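Local structure of MAGE domain-containing protein (Xenopus laevis, 7DG2) at residues I75-T79 with Q175-E180; L102-L106 with K154-Y158; V9-V13 with I50-A54; H4-V9 with E42-I46. The protein probably serves as the Nse3-type MAGE subunit of the Smc5/6 complex, pairing with Nse1 to bind and shape Nse4. One frame throughout, in Å; residues are numbered along the deposited sequence.

From the N terminus, interactions 4 and 3 come first. They cross: interaction 3 opens at 9-13 before interaction 4 closes at 42-46, and itself closes later, at 50-54. They share Val9, their centres lie about 8 Å apart, and together they bind the start of helix 6-23 and the residues just before it to helix 47-62 and the turn preceding it. Interaction 1 opens later, on strand 75-80, and closes on helix 175-180, joining the N-terminal sheet to the second half of the domain. Interaction 2, helix 94-111 against the start of strand 156-160, is nested inside that loop. The two meet where Glu180 and Arg176 touch Tyr155 and Lys154.

Interaction 1. Residues I75-T79 with Q175-E180; sequences IYILT and QRAFKE
The guanidinium of Arg176 carries the methyl CG2 of Ile77 over one face, toward the rim, where CG2 lies 3.3 Å from NH2. The edge is polar: the carboxylate of Glu180 and a water lie in the guanidinium plane. Arg176 NH1 forms a salt bridge with Glu180 OE2 at 2.8 Å, one helical turn ahead, meeting the oxygen from above the carboxylate plane. NH1 also donates to the first water, which accepts from Leu78 N at 2.9 Å as well, tying strand to helix. A second water sits 2.7 Å from Leu78 O and equally far from Glu180 OE2. Arginine suits this place because its long chain, bent at chi3 (-72°), brings a flat cation with several N-H donors against the strand; NE donates to Gln153 O. Next to it, Ile77 CD1 rests 3.8 Å from Lys179 CB, while the lysine's charged end leads away. Thr79 turns its CG2 to Glu180 CG, 4.2 Å off, and its hydroxyl bonds Glu67 of strand 64-70. Glu180 has a second partner, OE1 bonding Tyr155 OH, and Arg64 of the Nse4 chain packs on it. This joint is thus partly apolar and partly water-mediated. The buried charges of Arg176 and Glu180 probably compensate each other, neighbours satisfy their remaining polar atoms, and the waters link both to the Leu78 backbone, to which neither hydrogen-bonds directly.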
loop_
_atom_site.group_PDB
_atom_site.type_symbol
_atom_site.label_atom_id
_atom_site.label_comp_id
_atom_site.label_asym_id
_atom_site.label_seq_id
_atom_site.Cartn_x
_atom_site.Cartn_y
_atom_site.Cartn_z
ATOM N N ILE B 75 -18.063 -9.120 -11.808
ATOM C CA ILE B 75 -17.207 -8.491 -10.809
ATOM C C ILE B 75 -15.759 -8.578 -11.280
ATOM O O ILE B 75 -15.319 -9.595 -11.840
ATOM C CB ILE B 75 -17.395 -9.095 -9.400
ATOM C CG1 ILE B 75 -16.987 -10.562 -9.353
ATOM C CG2 ILE B 75 -18.857 -8.938 -8.955
ATOM C CD1 ILE B 75 -16.870 -11.119 -7.934
ATOM N N TYR B 76 -15.028 -7.488 -11.077
ATOM C CA TYR B 76 -13.679 -7.320 -11.605
ATOM C C TYR B 76 -12.645 -7.314 -10.491
ATOM O O TYR B 76 -12.942 -6.970 -9.349
ATOM C CB TYR B 76 -13.534 -6.001 -12.353
ATOM C CG TYR B 76 -14.470 -5.808 -13.527
ATOM C CD1 TYR B 76 -14.597 -6.774 -14.517
ATOM C CD2 TYR B 76 -15.212 -4.645 -13.645
ATOM C CE1 TYR B 76 -15.458 -6.577 -15.599
ATOM C CE2 TYR B 76 -16.055 -4.433 -14.724
ATOM C CZ TYR B 76 -16.176 -5.395 -15.692
ATOM O OH TYR B 76 -17.038 -5.177 -16.748
ATOM N N ILE B 77 -11.411 -7.667 -10.857
ATOM C CA ILE B 77 -10.236 -7.437 -10.024
ATOM C C ILE B 77 -9.161 -6.816 -10.908
ATOM O O ILE B 77 -9.295 -6.744 -12.130
ATOM C CB ILE B 77 -9.708 -8.723 -9.355
ATOM C CG1 ILE B 77 -9.177 -9.699 -10.407
ATOM C CG2 ILE B 77 -10.776 -9.383 -8.484
ATOM C CD1 ILE B 77 -8.425 -10.881 -9.789
ATOM N N LEU B 78 -8.069 -6.383 -10.273
ATOM C CA LEU B 78 -6.900 -5.881 -10.984
ATOM C C LEU B 78 -5.750 -6.854 -10.756
ATOM O O LEU B 78 -5.432 -7.169 -9.609
ATOM C CB LEU B 78 -6.513 -4.479 -10.481
ATOM C CG LEU B 78 -7.530 -3.358 -10.693
ATOM C CD1 LEU B 78 -7.028 -2.085 -10.012
ATOM C CD2 LEU B 78 -7.770 -3.117 -12.181
ATOM N N THR B 79 -5.136 -7.338 -11.837
ATOM C CA THR B 79 -3.966 -8.211 -11.738
ATOM C C THR B 79 -2.773 -7.540 -12.410
ATOM O O THR B 79 -2.906 -6.548 -13.132
ATOM C CB THR B 79 -4.214 -9.589 -12.380
ATOM O OG1 THR B 79 -4.426 -9.424 -13.783
ATOM C CG2 THR B 79 -5.431 -10.268 -11.749
ATOM N N GLN B 175 -12.019 -17.495 -6.769
ATOM C CA GLN B 175 -11.839 -16.958 -8.112
ATOM C C GLN B 175 -10.604 -16.069 -8.210
ATOM O O GLN B 175 -9.931 -16.046 -9.250
ATOM C CB GLN B 175 -13.093 -16.178 -8.519
ATOM C CG GLN B 175 -14.364 -17.037 -8.700
ATOM C CD GLN B 175 -15.656 -16.229 -8.527
ATOM O OE1 GLN B 175 -15.709 -15.274 -7.741
ATOM N NE2 GLN B 175 -16.703 -16.614 -9.260
ATOM N N ARG B 176 -10.284 -15.325 -7.150
ATOM C CA ARG B 176 -9.094 -14.475 -7.225
ATOM C C ARG B 176 -7.815 -15.306 -7.302
ATOM O O ARG B 176 -6.876 -14.930 -8.012
ATOM C CB ARG B 176 -9.047 -13.508 -6.042
ATOM C CG ARG B 176 -7.816 -12.598 -6.093
ATOM C CD ARG B 176 -7.739 -11.660 -4.899
ATOM N NE ARG B 176 -8.721 -10.584 -4.917
ATOM C CZ ARG B 176 -8.597 -9.440 -5.587
ATOM N NH1 ARG B 176 -7.527 -9.207 -6.332
ATOM N NH2 ARG B 176 -9.558 -8.525 -5.505
ATOM N N ALA B 177 -7.757 -16.445 -6.592
ATOM C CA ALA B 177 -6.577 -17.303 -6.671
ATOM C C ALA B 177 -6.361 -17.811 -8.090
ATOM O O ALA B 177 -5.225 -17.857 -8.576
ATOM C CB ALA B 177 -6.703 -18.482 -5.703
ATOM N N PHE B 178 -7.436 -18.204 -8.773
ATOM C CA PHE B 178 -7.251 -18.716 -10.126
ATOM C C PHE B 178 -6.781 -17.645 -11.094
ATOM O O PHE B 178 -6.181 -17.989 -12.120
ATOM C CB PHE B 178 -8.542 -19.349 -10.646
ATOM C CG PHE B 178 -8.786 -20.725 -10.104
ATOM C CD1 PHE B 178 -7.993 -21.787 -10.516
ATOM C CD2 PHE B 178 -9.788 -20.953 -9.181
ATOM C CE1 PHE B 178 -8.203 -23.062 -10.015
ATOM C CE2 PHE B 178 -10.005 -22.218 -8.681
ATOM C CZ PHE B 178 -9.209 -23.276 -9.096
ATOM N N LYS B 179 -7.027 -16.361 -10.796
ATOM C CA LYS B 179 -6.570 -15.281 -11.665
ATOM C C LYS B 179 -5.202 -14.739 -11.276
ATOM O O LYS B 179 -4.448 -14.300 -12.152
ATOM C CB LYS B 179 -7.583 -14.129 -11.663
ATOM C CG LYS B 179 -8.935 -14.497 -12.222
ATOM C CD LYS B 179 -8.850 -14.924 -13.661
ATOM C CE LYS B 179 -10.224 -15.307 -14.199
ATOM N NZ LYS B 179 -10.154 -15.676 -15.644
ATOM N N GLU B 180 -4.844 -14.771 -9.994
ATOM C CA GLU B 180 -3.562 -14.222 -9.582
ATOM C C GLU B 180 -2.447 -15.256 -9.573
ATOM O O GLU B 180 -1.277 -14.883 -9.726
ATOM C CB GLU B 180 -3.676 -13.574 -8.199
ATOM C CG GLU B 180 -4.475 -12.260 -8.219
ATOM C CD GLU B 180 -4.410 -11.494 -6.911
ATOM O OE1 GLU B 180 -3.739 -11.954 -5.956
ATOM O OE2 GLU B 180 -5.021 -10.410 -6.847
HETATM O O HOH W 1 -7.263 -6.676 -7.497
HETATM O O HOH W 2 -4.054 -7.953 -7.381
#

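Interaction 2. Residues L102-L106 with K154-Y158; sequences LMVIL and KYLEY
Leu102 opens the contact by laying its CD2 methyl over one face of the Tyr155 ring. This is a CH-pi contact: CD2 stands 3.5 Å from the ring centroid, 19° off the normal and displaced toward the CB end of the ring. With CG trans to the backbone N (chi1 171°), the leucine fork straddles two partners, and CD1 reaches Leu156 CG at 4.0 Å as the two leucines slide past each other in opposite directions. One turn on, Ile105 meets Leu156 nearly at a right angle, Ile105 CG2 lying 4.0 Å from Leu156 CD1. Leu106 follows with CD2 placed 3.7 Å from Leu156 CD2, close also to the carbonyl oxygen of Tyr155. Branched aliphatic residues suit these buried positions, since Leu156 touches all three. The Tyr155 hydroxyl bonds Glu180 and also Arg64 of the Nse4 chain, whose Phe62 packs on both Leu106 and Tyr155. Just before the tyrosine, Lys154, with positive phi, closes helix 142-152 in a Schellman motif and turns the chain into strand 156-160. A helix packed where the chain enters strand 156-160 of a three-stranded antiparallel sheet is consistent with the tandem winged-helix architecture of MAGE domains.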
loop_
_atom_site.group_PDB
_atom_site.type_symbol
_atom_site.label_atom_id
_atom_site.label_comp_id
_atom_site.label_asym_id
_atom_site.label_seq_id
_atom_site.Cartn_x
_atom_site.Cartn_y
_atom_site.Cartn_z
ATOM N N LEU B 102 -1.440 -17.515 2.975
ATOM C CA LEU B 102 -2.391 -17.941 1.956
ATOM C C LEU B 102 -1.783 -18.992 1.044
ATOM O O LEU B 102 -2.448 -19.973 0.681
ATOM C CB LEU B 102 -2.868 -16.738 1.140
ATOM C CG LEU B 102 -3.708 -17.105 -0.090
ATOM C CD1 LEU B 102 -5.039 -17.712 0.331
ATOM C CD2 LEU B 102 -3.923 -15.855 -0.921
ATOM N N MET B 103 -0.516 -18.816 0.663
ATOM C CA MET B 103 0.093 -19.767 -0.262
ATOM C C MET B 103 0.185 -21.159 0.356
ATOM O O MET B 103 0.014 -22.173 -0.333
ATOM C CB MET B 103 1.479 -19.275 -0.675
ATOM C CG MET B 103 2.268 -20.281 -1.506
ATOM S SD MET B 103 1.520 -20.613 -3.113
ATOM C CE MET B 103 2.559 -19.595 -4.184
ATOM N N VAL B 104 0.455 -21.224 1.655
ATOM C CA VAL B 104 0.509 -22.512 2.341
ATOM C C VAL B 104 -0.859 -23.184 2.307
ATOM O O VAL B 104 -0.969 -24.397 2.079
ATOM C CB VAL B 104 1.015 -22.306 3.779
ATOM C CG1 VAL B 104 0.821 -23.565 4.604
ATOM C CG2 VAL B 104 2.472 -21.893 3.761
ATOM N N ILE B 105 -1.922 -22.402 2.505
ATOM C CA ILE B 105 -3.281 -22.943 2.466
ATOM C C ILE B 105 -3.653 -23.369 1.046
ATOM O O ILE B 105 -4.202 -24.459 0.827
ATOM C CB ILE B 105 -4.280 -21.913 3.031
ATOM C CG1 ILE B 105 -3.997 -21.653 4.510
ATOM C CG2 ILE B 105 -5.716 -22.378 2.830
ATOM C CD1 ILE B 105 -4.813 -20.485 5.076
ATOM N N LEU B 106 -3.370 -22.516 0.056
ATOM C CA LEU B 106 -3.640 -22.902 -1.329
ATOM C C LEU B 106 -2.890 -24.175 -1.696
ATOM O O LEU B 106 -3.386 -24.998 -2.474
ATOM C CB LEU B 106 -3.241 -21.777 -2.291
ATOM C CG LEU B 106 -4.056 -20.474 -2.231
ATOM C CD1 LEU B 106 -3.422 -19.422 -3.140
ATOM C CD2 LEU B 106 -5.494 -20.713 -2.654
ATOM N N LYS B 154 -12.034 -13.297 -2.173
ATOM C CA LYS B 154 -12.188 -14.373 -3.153
ATOM C C LYS B 154 -10.894 -15.143 -3.397
ATOM O O LYS B 154 -10.751 -15.789 -4.440
ATOM C CB LYS B 154 -12.735 -13.872 -4.493
ATOM C CG LYS B 154 -13.982 -13.024 -4.376
ATOM C CD LYS B 154 -15.109 -13.781 -3.746
ATOM C CE LYS B 154 -16.430 -13.077 -4.043
ATOM N NZ LYS B 154 -17.565 -13.772 -3.388
ATOM N N TYR B 155 -9.949 -15.100 -2.454
ATOM C CA TYR B 155 -8.817 -16.018 -2.536
ATOM C C TYR B 155 -9.233 -17.439 -2.195
ATOM O O TYR B 155 -8.684 -18.393 -2.745
ATOM C CB TYR B 155 -7.694 -15.590 -1.596
ATOM C CG TYR B 155 -6.815 -14.481 -2.120
ATOM C CD1 TYR B 155 -6.090 -14.642 -3.293
ATOM C CD2 TYR B 155 -6.668 -13.295 -1.403
ATOM C CE1 TYR B 155 -5.249 -13.634 -3.758
ATOM C CE2 TYR B 155 -5.852 -12.284 -1.860
ATOM C CZ TYR B 155 -5.140 -12.461 -3.025
ATOM O OH TYR B 155 -4.336 -11.437 -3.471
ATOM N N LEU B 156 -10.198 -17.597 -1.293
ATOM C CA LEU B 156 -10.662 -18.910 -0.880
ATOM C C LEU B 156 -12.182 -18.954 -0.921
ATOM O O LEU B 156 -12.854 -17.930 -0.772
ATOM C CB LEU B 156 -10.193 -19.242 0.538
ATOM C CG LEU B 156 -8.686 -19.286 0.815
ATOM C CD1 LEU B 156 -8.423 -19.429 2.305
ATOM C CD2 LEU B 156 -8.024 -20.406 0.031
ATOM N N GLU B 157 -12.708 -20.156 -1.124
ATOM C CA GLU B 157 -14.103 -20.481 -0.850
ATOM C C GLU B 157 -14.184 -21.234 0.471
ATOM O O GLU B 157 -13.310 -22.045 0.788
ATOM C CB GLU B 157 -14.699 -21.347 -1.956
ATOM C CG GLU B 157 -15.009 -20.642 -3.248
ATOM C CD GLU B 157 -15.680 -21.577 -4.233
ATOM O OE1 GLU B 157 -15.939 -22.745 -3.855
ATOM O OE2 GLU B 157 -15.947 -21.153 -5.378
ATOM N N TYR B 158 -15.255 -20.978 1.225
ATOM C CA TYR B 158 -15.454 -21.518 2.569
ATOM C C TYR B 158 -16.877 -22.057 2.582
ATOM O O TYR B 158 -17.823 -21.288 2.768
ATOM C CB TYR B 158 -15.250 -20.435 3.627
ATOM C CG TYR B 158 -15.299 -20.883 5.070
ATOM C CD1 TYR B 158 -14.440 -21.861 5.542
ATOM C CD2 TYR B 158 -16.191 -20.301 5.973
ATOM C CE1 TYR B 158 -14.457 -22.253 6.873
ATOM C CE2 TYR B 158 -16.219 -20.690 7.306
ATOM C CZ TYR B 158 -15.352 -21.670 7.751
ATOM O OH TYR B 158 -15.363 -22.073 9.069
#

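Interaction 3. Residues V9-V13 with I50-A54; sequences VNLKV and IIHRA
Arg53 reaches from helix 47-62 across Val13 to the flank of helix 6-23. Its CB starts the contact 3.7 Å from Val13 CG2, with CG1 of the same valine hardly farther. CG is set anti to the carbonyl carbon (chi1 -65°), and the chain then bends at chi3 (55°), which folds it back over the valine: CD and NE both run close to Val13 CG2, and that methyl lies over one face of the guanidinium, toward the rim. Farther out, NH1 comes 3.5 Å from Val9 CG1. At the tip, NH2 and Asn10 OD1 are modelled too close to be physical, so the exact placing of these two ends is doubtful. Beside the arginine the side-chain contacts are mainly apolar. Ile50 meets Val9 (CG1 to CG1, 4.2 Å), Val13 through its CG2, and the CB of Lys12 through CD1, while the amine of Lys12 turns off to Val39 O. Ala54 is small enough to let its CA come within 5.4 Å of Val13 CA, the closest CA pair of the two segments, whose axes cross at -59°. A glycine in place of Val13 would probably open a gap between Ile50 and Ala54 and leave the arginine chain freer to turn, with no methyl against its flat end. Beta-branched residues, stiff and compact, suit such a crossing. The chemistry implies a hydrophobic seam bordered by a long cation, its aliphatic part lying along Val13 and its NH1 against Val9, while its charge stays toward the more open side.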
loop_
_atom_site.group_PDB
_atom_site.type_symbol
_atom_site.label_atom_id
_atom_site.label_comp_id
_atom_site.label_asym_id
_atom_site.label_seq_id
_atom_site.Cartn_x
_atom_site.Cartn_y
_atom_site.Cartn_z
ATOM N N VAL B 9 -16.532 13.191 -21.178
ATOM C CA VAL B 9 -16.249 11.759 -21.225
ATOM C C VAL B 9 -14.837 11.468 -20.727
ATOM O O VAL B 9 -14.615 10.499 -19.992
ATOM C CB VAL B 9 -16.480 11.216 -22.644
ATOM C CG1 VAL B 9 -16.021 9.766 -22.746
ATOM C CG2 VAL B 9 -17.949 11.346 -23.012
ATOM N N ASN B 10 -13.856 12.293 -21.120
ATOM C CA ASN B 10 -12.502 12.147 -20.582
ATOM C C ASN B 10 -12.507 12.222 -19.062
ATOM O O ASN B 10 -11.823 11.445 -18.382
ATOM C CB ASN B 10 -11.583 13.234 -21.142
ATOM C CG ASN B 10 -11.165 12.969 -22.559
ATOM O OD1 ASN B 10 -11.020 11.818 -22.970
ATOM N ND2 ASN B 10 -10.958 14.038 -23.324
ATOM N N LEU B 11 -13.245 13.188 -18.514
ATOM C CA LEU B 11 -13.303 13.340 -17.065
ATOM C C LEU B 11 -13.873 12.092 -16.407
ATOM O O LEU B 11 -13.374 11.651 -15.363
ATOM C CB LEU B 11 -14.138 14.572 -16.702
ATOM C CG LEU B 11 -13.540 15.924 -17.096
ATOM C CD1 LEU B 11 -14.500 17.047 -16.746
ATOM C CD2 LEU B 11 -12.203 16.148 -16.421
ATOM N N LYS B 12 -14.918 11.501 -17.010
ATOM C CA LYS B 12 -15.500 10.288 -16.438
ATOM C C LYS B 12 -14.509 9.140 -16.464
ATOM O O LYS B 12 -14.490 8.313 -15.546
ATOM C CB LYS B 12 -16.754 9.855 -17.202
ATOM C CG LYS B 12 -17.833 10.875 -17.284
ATOM C CD LYS B 12 -18.219 11.339 -15.922
ATOM C CE LYS B 12 -18.917 10.276 -15.147
ATOM N NZ LYS B 12 -19.474 10.895 -13.931
ATOM N N VAL B 13 -13.723 9.028 -17.544
ATOM C CA VAL B 13 -12.734 7.955 -17.619
ATOM C C VAL B 13 -11.754 8.061 -16.461
ATOM O O VAL B 13 -11.442 7.068 -15.797
ATOM C CB VAL B 13 -12.002 7.975 -18.973
ATOM C CG1 VAL B 13 -10.819 7.015 -18.955
ATOM C CG2 VAL B 13 -12.981 7.578 -20.096
ATOM N N ILE B 50 -16.495 3.791 -21.773
ATOM C CA ILE B 50 -15.821 4.453 -20.657
ATOM C C ILE B 50 -14.982 3.455 -19.866
ATOM O O ILE B 50 -13.833 3.743 -19.505
ATOM C CB ILE B 50 -16.849 5.186 -19.774
ATOM C CG1 ILE B 50 -17.364 6.423 -20.523
ATOM C CG2 ILE B 50 -16.225 5.575 -18.433
ATOM C CD1 ILE B 50 -18.546 7.130 -19.844
ATOM N N ILE B 51 -15.543 2.281 -19.560
ATOM C CA ILE B 51 -14.764 1.259 -18.861
ATOM C C ILE B 51 -13.618 0.769 -19.746
ATOM O O ILE B 51 -12.520 0.485 -19.253
ATOM C CB ILE B 51 -15.676 0.112 -18.379
ATOM C CG1 ILE B 51 -16.704 0.655 -17.372
ATOM C CG2 ILE B 51 -14.856 -1.012 -17.742
ATOM C CD1 ILE B 51 -17.588 -0.404 -16.744
ATOM N N HIS B 52 -13.831 0.705 -21.064
ATOM C CA HIS B 52 -12.737 0.341 -21.959
ATOM C C HIS B 52 -11.583 1.336 -21.859
ATOM O O HIS B 52 -10.419 0.943 -21.720
ATOM C CB HIS B 52 -13.248 0.253 -23.401
ATOM C CG HIS B 52 -12.159 0.026 -24.401
ATOM N ND1 HIS B 52 -11.456 -1.158 -24.482
ATOM C CD2 HIS B 52 -11.613 0.848 -25.328
ATOM C CE1 HIS B 52 -10.545 -1.066 -25.436
ATOM N NE2 HIS B 52 -10.613 0.144 -25.958
ATOM N N ARG B 53 -11.883 2.631 -21.925
ATOM C CA ARG B 53 -10.810 3.616 -21.855
ATOM C C ARG B 53 -10.114 3.580 -20.496
ATOM O O ARG B 53 -8.900 3.790 -20.416
ATOM C CB ARG B 53 -11.354 5.011 -22.157
ATOM C CG ARG B 53 -11.882 5.160 -23.590
ATOM C CD ARG B 53 -12.379 6.580 -23.857
ATOM N NE ARG B 53 -11.334 7.553 -23.564
ATOM C CZ ARG B 53 -11.503 8.873 -23.570
ATOM N NH1 ARG B 53 -12.686 9.396 -23.867
ATOM N NH2 ARG B 53 -10.483 9.672 -23.279
ATOM N N ALA B 54 -10.867 3.325 -19.417
ATOM C CA ALA B 54 -10.242 3.189 -18.103
ATOM C C ALA B 54 -9.353 1.959 -18.043
ATOM O O ALA B 54 -8.253 2.000 -17.472
ATOM C CB ALA B 54 -11.316 3.126 -17.010
#

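Interaction 4. Residues H4-V9 with E42-I46; sequences HSQEQV and EYKDI
Tyr43, Val9 and Ile46 form the packed side of this contact, and His4 lies against it. Tyr43 CD2 stands 3.3 Å above the plane of the His4 imidazole, over its centre, yet the planes are inclined at 44°, so the aromatic pair is oblique rather than stacked. Beside the rings, Val9 and Ile46 reach each other tip to tip, Val9 CG2 lying 3.8 Å from Ile46 CD1. Ile46 can do so because CG1 stands between the backbone N and the carbonyl carbon (chi1 58°), which also brings CD1 within 3.9 Å of His4 CD2. Toward solvent the contact turns polar. There the imidazole is fixed at its edge: His4 NE2 donates to Asp45 OD1 at 2.9 Å, on the syn lone pair, with an N-H...O angle of 156°, and the carboxylate would probably stabilise a protonated histidine. Gln8, also more exposed, brings its CB within 3.2 Å of Tyr43 OH. Loosest is Glu42, whose carbonyl oxygen only brushes the imidazole. Replacing Tyr43 by an alanine would probably leave the imidazole without its aromatic support, held mainly by Asp45, and open a gap beside Val9. Tyrosine suits the place as a flat buried ring broad enough to meet the imidazole, with its hydroxyl beside the Gln8 chain. Ser5 caps helix 6-23, its OG accepting from Gln8 N at 3.3 Å, and Ile46 holds the N-cap position of helix 47-62. The capped start of one helix thus docks on the turn between helices 32-40 and 47-62, consistent with the helix-turn-helix element of a winged-helix fold.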
loop_
_atom_site.group_PDB
_atom_site.type_symbol
_atom_site.label_atom_id
_atom_site.label_comp_id
_atom_site.label_asym_id
_atom_site.label_seq_id
_atom_site.Cartn_x
_atom_site.Cartn_y
_atom_site.Cartn_z
ATOM N N HIS B 4 -22.796 14.025 -25.680
ATOM C CA HIS B 4 -21.675 13.860 -24.759
ATOM C C HIS B 4 -20.393 14.482 -25.309
ATOM O O HIS B 4 -19.818 13.973 -26.266
ATOM C CB HIS B 4 -21.433 12.375 -24.463
ATOM C CG HIS B 4 -22.517 11.727 -23.657
ATOM N ND1 HIS B 4 -23.286 12.419 -22.746
ATOM C CD2 HIS B 4 -22.957 10.446 -23.623
ATOM C CE1 HIS B 4 -24.154 11.594 -22.187
ATOM N NE2 HIS B 4 -23.975 10.390 -22.702
ATOM N N SER B 5 -19.936 15.569 -24.690
ATOM C CA SER B 5 -18.675 16.177 -25.097
ATOM C C SER B 5 -17.504 15.273 -24.728
ATOM O O SER B 5 -17.536 14.552 -23.727
ATOM C CB SER B 5 -18.499 17.547 -24.443
ATOM O OG SER B 5 -18.385 17.438 -23.032
ATOM N N GLN B 6 -16.458 15.312 -25.558
ATOM C CA GLN B 6 -15.286 14.490 -25.287
ATOM C C GLN B 6 -14.583 14.923 -24.005
ATOM O O GLN B 6 -13.932 14.100 -23.353
ATOM C CB GLN B 6 -14.329 14.525 -26.475
ATOM C CG GLN B 6 -14.908 13.877 -27.724
ATOM C CD GLN B 6 -13.887 13.691 -28.829
ATOM O OE1 GLN B 6 -12.676 13.744 -28.590
ATOM N NE2 GLN B 6 -14.370 13.474 -30.049
ATOM N N GLU B 7 -14.725 16.194 -23.612
ATOM C CA GLU B 7 -14.144 16.638 -22.347
ATOM C C GLU B 7 -14.829 15.972 -21.160
ATOM O O GLU B 7 -14.162 15.462 -20.251
ATOM C CB GLU B 7 -14.223 18.158 -22.216
ATOM C CG GLU B 7 -13.718 18.654 -20.865
ATOM C CD GLU B 7 -14.032 20.114 -20.605
ATOM O OE1 GLU B 7 -14.768 20.720 -21.413
ATOM O OE2 GLU B 7 -13.544 20.654 -19.588
ATOM N N GLN B 8 -16.164 15.968 -21.144
ATOM C CA GLN B 8 -16.868 15.338 -20.031
ATOM C C GLN B 8 -16.649 13.829 -20.009
ATOM O O GLN B 8 -16.574 13.241 -18.926
ATOM C CB GLN B 8 -18.364 15.668 -20.081
ATOM C CG GLN B 8 -18.709 17.133 -19.770
ATOM C CD GLN B 8 -18.184 17.620 -18.415
ATOM O OE1 GLN B 8 -18.525 17.078 -17.358
ATOM N NE2 GLN B 8 -17.353 18.657 -18.449
ATOM N N VAL B 9 -16.532 13.191 -21.178
ATOM C CA VAL B 9 -16.249 11.759 -21.225
ATOM C C VAL B 9 -14.837 11.468 -20.727
ATOM O O VAL B 9 -14.615 10.499 -19.992
ATOM C CB VAL B 9 -16.480 11.216 -22.644
ATOM C CG1 VAL B 9 -16.021 9.766 -22.746
ATOM C CG2 VAL B 9 -17.949 11.346 -23.012
ATOM N N GLU B 42 -24.934 9.498 -15.454
ATOM C CA GLU B 42 -25.752 9.801 -16.629
ATOM C C GLU B 42 -25.056 9.489 -17.953
ATOM O O GLU B 42 -25.662 9.689 -19.014
ATOM C CB GLU B 42 -26.197 11.268 -16.596
ATOM C CG GLU B 42 -25.104 12.272 -16.914
ATOM C CD GLU B 42 -24.352 12.772 -15.686
ATOM O OE1 GLU B 42 -24.180 12.008 -14.710
ATOM O OE2 GLU B 42 -23.915 13.941 -15.709
ATOM N N TYR B 43 -23.818 8.995 -17.930
ATOM C CA TYR B 43 -23.133 8.536 -19.133
ATOM C C TYR B 43 -23.253 7.024 -19.327
ATOM O O TYR B 43 -22.499 6.437 -20.113
ATOM C CB TYR B 43 -21.666 8.966 -19.091
ATOM C CG TYR B 43 -21.516 10.468 -19.049
ATOM C CD1 TYR B 43 -21.540 11.155 -17.846
ATOM C CD2 TYR B 43 -21.400 11.202 -20.221
ATOM C CE1 TYR B 43 -21.423 12.543 -17.809
ATOM C CE2 TYR B 43 -21.285 12.576 -20.198
ATOM C CZ TYR B 43 -21.292 13.242 -18.992
ATOM O OH TYR B 43 -21.179 14.612 -18.982
ATOM N N LYS B 44 -24.216 6.388 -18.666
ATOM C CA LYS B 44 -24.308 4.936 -18.728
ATOM C C LYS B 44 -24.627 4.419 -20.126
ATOM O O LYS B 44 -24.339 3.251 -20.404
ATOM C CB LYS B 44 -25.350 4.414 -17.740
ATOM C CG LYS B 44 -26.727 4.967 -17.952
ATOM C CD LYS B 44 -27.714 4.234 -17.066
ATOM C CE LYS B 44 -27.715 2.758 -17.399
ATOM N NZ LYS B 44 -28.111 2.526 -18.819
ATOM N N ASP B 45 -25.186 5.254 -21.014
ATOM C CA ASP B 45 -25.420 4.814 -22.389
ATOM C C ASP B 45 -24.122 4.474 -23.113
ATOM O O ASP B 45 -24.144 3.701 -24.079
ATOM C CB ASP B 45 -26.184 5.882 -23.189
ATOM C CG ASP B 45 -25.443 7.210 -23.258
ATOM O OD1 ASP B 45 -24.812 7.604 -22.250
ATOM O OD2 ASP B 45 -25.491 7.873 -24.314
ATOM N N ILE B 46 -22.994 5.027 -22.667
ATOM C CA ILE B 46 -21.702 4.695 -23.255
ATOM C C ILE B 46 -20.776 4.088 -22.207
ATOM O O ILE B 46 -19.552 4.269 -22.269
ATOM C CB ILE B 46 -21.062 5.935 -23.900
ATOM C CG1 ILE B 46 -20.876 7.064 -22.879
ATOM C CG2 ILE B 46 -21.902 6.418 -25.094
ATOM C CD1 ILE B 46 -19.860 8.132 -23.360
#